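Local coordinates for small heat shock protein hsp20 family (Sulfolobus solfataricus, PDB 4RZK) that probably binds unfolded proteins as a stress-response chaperone, this chain being its alpha-crystallin domain, at residues A24-V29 and I47-E52; E5-L10 and R54-E59. One frame throughout, in Å; residues are numbered along the deposited sequence.

Contact 1: A24-V29 and I47-E52; sequences AEVPGV and ITAKSE
Val-26 and Val-29 both hold CG1 anti to the backbone N (chi1 156° and 172°), and in each case this methyl is the branch that lies nearer Ala-49 CB. The separations are 3.3 Å from Val-26 CG1 to Ala-49 CB and 4.0 Å from Val-29 CG1 to the same CB, so one small methyl is met by two branched side chains. The other branch of Val-29 works further along the chain, where its CG2 lies 3.6 Å from Ser-51 CB. Between Ala-24 and Ile-47 the touch is lighter, a single methyl pair in which Ile-47 CD1 stands 4.1 Å from Ala-24 CB.

The spacing of the backbones shows what kind of contact this is. Ala-24 and Ile-47 have their CA atoms 8.6 Å apart, too far for paired strands, and the contact there is made by side chains, as between the two layers of the immunoglobulin-like beta sandwich of this domain. By Val-29 and Ser-51 the CA atoms have closed to 5.3 Å. The approach follows a type II turn from Val-26 to Val-29, with Gly-28 at its third position; phi there is 113°, where a CB would press on the carbonyl oxygen of Pro-27. The hydroxyl of Ser-51 makes its weak hydrogen bond with Arg-54 N.

Around this apolar seam, Tyr-56 of strand 55-61 packs on Val-26, Val-29 and Ala-49, Pro-9 of strand 6-16 touches Val-26, and Ile-34 of strand 34-39 reaches Val-29.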
loop_
_atom_site.group_PDB
_atom_site.type_symbol
_atom_site.label_atom_id
_atom_site.label_comp_id
_atom_site.label_asym_id
_atom_site.label_seq_id
_atom_site.Cartn_x
_atom_site.Cartn_y
_atom_site.Cartn_z
ATOM N N ALA A 24 4.996 7.986 -0.975
ATOM C CA ALA A 24 3.648 7.701 -1.421
ATOM C C ALA A 24 3.306 6.231 -1.400
ATOM O O ALA A 24 4.077 5.414 -1.851
ATOM C CB ALA A 24 3.441 8.260 -2.821
ATOM N N GLU A 25 2.116 5.914 -0.930
ATOM C CA GLU A 25 1.663 4.554 -0.968
ATOM C C GLU A 25 0.742 4.386 -2.121
ATOM O O GLU A 25 -0.297 5.004 -2.198
ATOM C CB GLU A 25 0.870 4.250 0.255
ATOM C CG GLU A 25 1.609 4.469 1.525
ATOM C CD GLU A 25 0.894 3.790 2.634
ATOM O OE1 GLU A 25 -0.238 3.349 2.424
ATOM O OE2 GLU A 25 1.468 3.672 3.721
ATOM N N VAL A 26 1.116 3.493 -3.001
ATOM C CA VAL A 26 0.321 3.234 -4.165
ATOM C C VAL A 26 0.257 1.737 -4.417
ATOM O O VAL A 26 0.721 1.265 -5.434
ATOM C CB VAL A 26 1.002 3.890 -5.359
ATOM C CG1 VAL A 26 0.599 3.213 -6.646
ATOM C CG2 VAL A 26 0.718 5.371 -5.390
ATOM N N PRO A 27 -0.331 0.975 -3.509
ATOM C CA PRO A 27 -0.283 -0.470 -3.708
ATOM C C PRO A 27 -1.246 -0.958 -4.791
ATOM O O PRO A 27 -2.296 -0.357 -5.015
ATOM C CB PRO A 27 -0.665 -1.018 -2.340
ATOM C CG PRO A 27 -1.517 0.036 -1.742
ATOM C CD PRO A 27 -0.994 1.340 -2.242
ATOM N N GLY A 28 -0.858 -2.050 -5.444
ATOM C CA GLY A 28 -1.627 -2.643 -6.505
ATOM C C GLY A 28 -0.868 -2.481 -7.790
ATOM O O GLY A 28 -0.949 -3.304 -8.692
ATOM N N VAL A 29 -0.090 -1.421 -7.849
ATOM C CA VAL A 29 0.475 -0.954 -9.091
ATOM C C VAL A 29 1.914 -1.408 -9.267
ATOM O O VAL A 29 2.677 -1.405 -8.319
ATOM C CB VAL A 29 0.373 0.577 -9.146
ATOM C CG1 VAL A 29 1.122 1.123 -10.311
ATOM C CG2 VAL A 29 -1.083 0.988 -9.211
ATOM N N ILE A 47 2.346 12.842 -9.064
ATOM C CA ILE A 47 2.477 11.388 -9.138
ATOM C C ILE A 47 1.269 10.685 -9.750
ATOM O O ILE A 47 0.151 10.876 -9.317
ATOM C CB ILE A 47 2.687 10.791 -7.743
ATOM C CG1 ILE A 47 3.998 11.255 -7.143
ATOM C CG2 ILE A 47 2.666 9.283 -7.805
ATOM C CD1 ILE A 47 4.003 11.200 -5.641
ATOM N N THR A 48 1.517 9.854 -10.752
ATOM C CA THR A 48 0.470 9.105 -11.419
ATOM C C THR A 48 0.740 7.619 -11.380
ATOM O O THR A 48 1.770 7.185 -11.841
ATOM C CB THR A 48 0.440 9.471 -12.898
ATOM O OG1 THR A 48 -0.399 10.604 -13.094
ATOM C CG2 THR A 48 -0.096 8.334 -13.689
ATOM N N ALA A 49 -0.193 6.836 -10.865
ATOM C CA ALA A 49 -0.047 5.390 -10.857
ATOM C C ALA A 49 -1.262 4.695 -11.432
ATOM O O ALA A 49 -2.369 4.962 -11.023
ATOM C CB ALA A 49 0.216 4.902 -9.452
ATOM N N LYS A 50 -1.050 3.806 -12.391
ATOM C CA LYS A 50 -2.150 3.117 -13.059
ATOM C C LYS A 50 -2.019 1.601 -13.128
ATOM O O LYS A 50 -0.987 1.071 -13.479
ATOM C CB LYS A 50 -2.328 3.662 -14.470
ATOM C CG LYS A 50 -3.658 4.337 -14.712
ATOM C CD LYS A 50 -3.462 5.636 -15.466
ATOM C CE LYS A 50 -4.253 6.760 -14.833
ATOM N NZ LYS A 50 -5.695 6.656 -15.175
ATOM N N SER A 51 -3.094 0.909 -12.812
ATOM C CA SER A 51 -3.142 -0.530 -12.935
ATOM C C SER A 51 -4.610 -0.845 -13.098
ATOM O O SER A 51 -5.435 0.006 -12.843
ATOM C CB SER A 51 -2.546 -1.200 -11.707
ATOM O OG SER A 51 -3.532 -1.858 -10.956
ATOM N N GLU A 52 -4.957 -2.033 -13.562
ATOM C CA GLU A 52 -6.352 -2.280 -13.864
ATOM C C GLU A 52 -7.242 -2.174 -12.650
ATOM O O GLU A 52 -8.288 -1.553 -12.685
ATOM C CB GLU A 52 -6.506 -3.689 -14.412
ATOM C CG GLU A 52 -6.318 -3.811 -15.905
ATOM C CD GLU A 52 -6.795 -5.142 -16.417
ATOM O OE1 GLU A 52 -8.013 -5.292 -16.606
ATOM O OE2 GLU A 52 -5.957 -6.035 -16.615
#

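Contact 2: E5-L10 and R54-E59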
loop_
_atom_site.group_PDB
_atom_site.type_symbol
_atom_site.label_atom_id
_atom_site.label_comp_id
_atom_site.label_asym_id
_atom_site.label_seq_id
_atom_site.Cartn_x
_atom_site.Cartn_y
_atom_site.Cartn_z
ATOM N N GLU A 5 -12.432 4.011 -9.960
ATOM C CA GLU A 5 -12.407 5.312 -9.342
ATOM C C GLU A 5 -10.978 5.681 -9.020
ATOM O O GLU A 5 -10.287 4.932 -8.372
ATOM C CB GLU A 5 -13.236 5.311 -8.077
ATOM C CG GLU A 5 -13.627 6.692 -7.622
ATOM C CD GLU A 5 -14.290 6.669 -6.282
ATOM O OE1 GLU A 5 -14.273 5.607 -5.648
ATOM O OE2 GLU A 5 -14.816 7.703 -5.860
ATOM N N GLU A 6 -10.545 6.850 -9.453
ATOM C CA GLU A 6 -9.223 7.337 -9.120
ATOM C C GLU A 6 -9.150 7.638 -7.635
ATOM O O GLU A 6 -10.118 8.079 -7.043
ATOM C CB GLU A 6 -8.927 8.590 -9.924
ATOM C CG GLU A 6 -7.469 8.982 -9.966
ATOM C CD GLU A 6 -7.103 9.696 -11.241
ATOM O OE1 GLU A 6 -7.294 10.916 -11.304
ATOM O OE2 GLU A 6 -6.625 9.039 -12.176
ATOM N N ARG A 7 -7.994 7.405 -7.036
ATOM C CA ARG A 7 -7.833 7.565 -5.602
ATOM C C ARG A 7 -6.661 8.461 -5.297
ATOM O O ARG A 7 -5.738 8.545 -6.069
ATOM C CB ARG A 7 -7.593 6.211 -4.945
ATOM C CG ARG A 7 -8.818 5.338 -4.815
ATOM C CD ARG A 7 -8.414 3.904 -4.593
ATOM N NE ARG A 7 -7.679 3.747 -3.352
ATOM C CZ ARG A 7 -7.234 2.590 -2.903
ATOM N NH1 ARG A 7 -7.462 1.496 -3.588
ATOM N NH2 ARG A 7 -6.572 2.530 -1.773
ATOM N N GLU A 8 -6.684 9.104 -4.148
ATOM C CA GLU A 8 -5.571 9.928 -3.763
ATOM C C GLU A 8 -4.760 9.166 -2.751
ATOM O O GLU A 8 -5.249 8.807 -1.704
ATOM C CB GLU A 8 -6.078 11.219 -3.162
ATOM C CG GLU A 8 -5.005 12.094 -2.577
ATOM C CD GLU A 8 -5.530 13.459 -2.243
ATOM O OE1 GLU A 8 -5.595 13.806 -1.059
ATOM O OE2 GLU A 8 -5.894 14.178 -3.173
ATOM N N PRO A 9 -3.507 8.926 -3.091
ATOM C CA PRO A 9 -2.615 8.089 -2.303
ATOM C C PRO A 9 -2.212 8.724 -1.000
ATOM O O PRO A 9 -2.149 9.931 -0.916
ATOM C CB PRO A 9 -1.393 7.952 -3.205
ATOM C CG PRO A 9 -1.486 9.067 -4.173
ATOM C CD PRO A 9 -2.938 9.247 -4.401
ATOM N N LEU A 10 -1.945 7.916 0.012
ATOM C CA LEU A 10 -1.406 8.449 1.233
ATOM C C LEU A 10 -0.003 8.902 0.926
ATOM O O LEU A 10 0.784 8.156 0.383
ATOM C CB LEU A 10 -1.358 7.374 2.302
ATOM C CG LEU A 10 -2.647 6.678 2.716
ATOM C CD1 LEU A 10 -2.349 5.727 3.850
ATOM C CD2 LEU A 10 -3.707 7.672 3.142
ATOM N N ARG A 54 -6.449 -0.715 -9.624
ATOM C CA ARG A 54 -6.296 0.519 -8.870
ATOM C C ARG A 54 -5.618 1.641 -9.637
ATOM O O ARG A 54 -4.634 1.415 -10.307
ATOM C CB ARG A 54 -5.552 0.230 -7.571
ATOM C CG ARG A 54 -6.475 -0.210 -6.458
ATOM C CD ARG A 54 -5.746 -0.944 -5.366
ATOM N NE ARG A 54 -5.760 -2.377 -5.585
ATOM C CZ ARG A 54 -6.482 -3.222 -4.875
ATOM N NH1 ARG A 54 -6.443 -4.510 -5.137
ATOM N NH2 ARG A 54 -7.247 -2.772 -3.905
ATOM N N GLN A 55 -6.154 2.849 -9.539
ATOM C CA GLN A 55 -5.520 4.002 -10.158
ATOM C C GLN A 55 -5.358 5.188 -9.198
ATOM O O GLN A 55 -6.280 5.519 -8.489
ATOM C CB GLN A 55 -6.253 4.391 -11.447
ATOM C CG GLN A 55 -7.772 4.296 -11.411
ATOM C CD GLN A 55 -8.296 2.893 -11.583
ATOM O OE1 GLN A 55 -7.910 2.183 -12.493
ATOM N NE2 GLN A 55 -9.186 2.492 -10.702
ATOM N N TYR A 56 -4.181 5.801 -9.167
ATOM C CA TYR A 56 -3.919 6.904 -8.253
ATOM C C TYR A 56 -3.386 8.127 -8.961
ATOM O O TYR A 56 -2.643 8.014 -9.909
ATOM C CB TYR A 56 -2.895 6.524 -7.191
ATOM C CG TYR A 56 -3.070 5.198 -6.506
ATOM C CD1 TYR A 56 -3.534 5.130 -5.215
ATOM C CD2 TYR A 56 -2.720 4.024 -7.129
ATOM C CE1 TYR A 56 -3.676 3.924 -4.574
ATOM C CE2 TYR A 56 -2.857 2.820 -6.493
ATOM C CZ TYR A 56 -3.338 2.779 -5.216
ATOM O OH TYR A 56 -3.474 1.581 -4.571
ATOM N N TYR A 57 -3.782 9.294 -8.479
ATOM C CA TYR A 57 -3.173 10.552 -8.860
ATOM C C TYR A 57 -3.008 11.414 -7.630
ATOM O O TYR A 57 -3.917 11.534 -6.841
ATOM C CB TYR A 57 -4.028 11.262 -9.902
ATOM C CG TYR A 57 -3.564 12.639 -10.283
ATOM C CD1 TYR A 57 -2.784 12.846 -11.402
ATOM C CD2 TYR A 57 -3.927 13.736 -9.538
ATOM C CE1 TYR A 57 -2.368 14.111 -11.756
ATOM C CE2 TYR A 57 -3.511 14.997 -9.884
ATOM C CZ TYR A 57 -2.735 15.176 -10.992
ATOM O OH TYR A 57 -2.332 16.433 -11.321
ATOM N N LYS A 58 -1.842 12.016 -7.462
ATOM C CA LYS A 58 -1.634 12.958 -6.380
ATOM C C LYS A 58 -0.787 14.123 -6.830
ATOM O O LYS A 58 0.103 13.965 -7.636
ATOM C CB LYS A 58 -0.968 12.281 -5.194
ATOM C CG LYS A 58 -0.615 13.223 -4.066
ATOM C CD LYS A 58 -1.786 13.427 -3.133
ATOM C CE LYS A 58 -1.328 13.624 -1.705
ATOM N NZ LYS A 58 -2.247 14.510 -0.957
ATOM N N GLU A 59 -1.062 15.300 -6.301
ATOM C CA GLU A 59 -0.202 16.432 -6.548
ATOM C C GLU A 59 0.163 17.083 -5.236
ATOM O O GLU A 59 -0.677 17.270 -4.375
ATOM C CB GLU A 59 -0.826 17.400 -7.543
ATOM C CG GLU A 59 -1.567 18.577 -6.959
ATOM C CD GLU A 59 -2.267 19.371 -8.034
ATOM O OE1 GLU A 59 -2.969 20.340 -7.702
ATOM O OE2 GLU A 59 -2.116 19.015 -9.215
#
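Arg-7 and Tyr-56 form a parallel beta bridge, by which strand 6-16 joins the edge of strand 55-61 in the beta sandwich of the alpha-crystallin domain. Two backbone bonds define it: Arg-7 N to Gln-55 O at 2.9 Å, and Tyr-57 N to Arg-7 O at 3.2 Å. The end-to-end directions of the touching parts lie 54° apart, so the segments run only roughly parallel.

The close-packed part lies around Pro-9, whose CG sits 3.4 Å from Lys-58 CB while its CD comes 3.9 Å from Tyr-56 CB. Beside it, Arg-7 runs alongside Tyr-56 in the same direction and places its guanidinium so that Tyr-56 CE1 stands 4.1 Å above the centre of that plane; the two planes are inclined at 50°. Arg-7 and Arg-54 both form salt bridges with Glu-25 of the second subunit, whose carboxylate probably offsets their like charges.

The solvent side is looser. Glu-6 crosses Tyr-57 obliquely, its OE1 3.6 Å from Tyr-57 CB. Lys-58 has CG anti to its N (chi1 175°) but bends beyond it, bringing CD against Glu-8 CG and NZ to Glu-8 OE1 in a salt bridge whose hydrogen bond is weak. Replacing Lys-58 with an alanine would probably leave Glu-8 without its opposite charge in this contact, although the CB against Pro-9 would remain. The two charged atoms, Lys-58 NZ and Glu-8 OE1, are 3.4 Å apart.

Overall arrangement
Contact 1 is the buried one and contact 2 lies mostly at the surface, yet their centres are only 7 Å apart and they share one sandwich. Their strands are neighbours: 6-16 beside 19-25, and 44-50 beside 55-61, the latter pair joined by a probable hydrogen bond of 2.7 Å between Ala-49 O and Tyr-56 N. Chemistry follows position. Methyl groups facing across the interior make contact 1, whereas contact 2 combines backbone pairing with charged side chains at its rim. Tyr-56 belongs to both settings, with Val-26 CG1 3.5 Å from its CD2. Both contacts also border the second subunit, which meets segment 24-29 at Glu-25, Pro-27 and Gly-28.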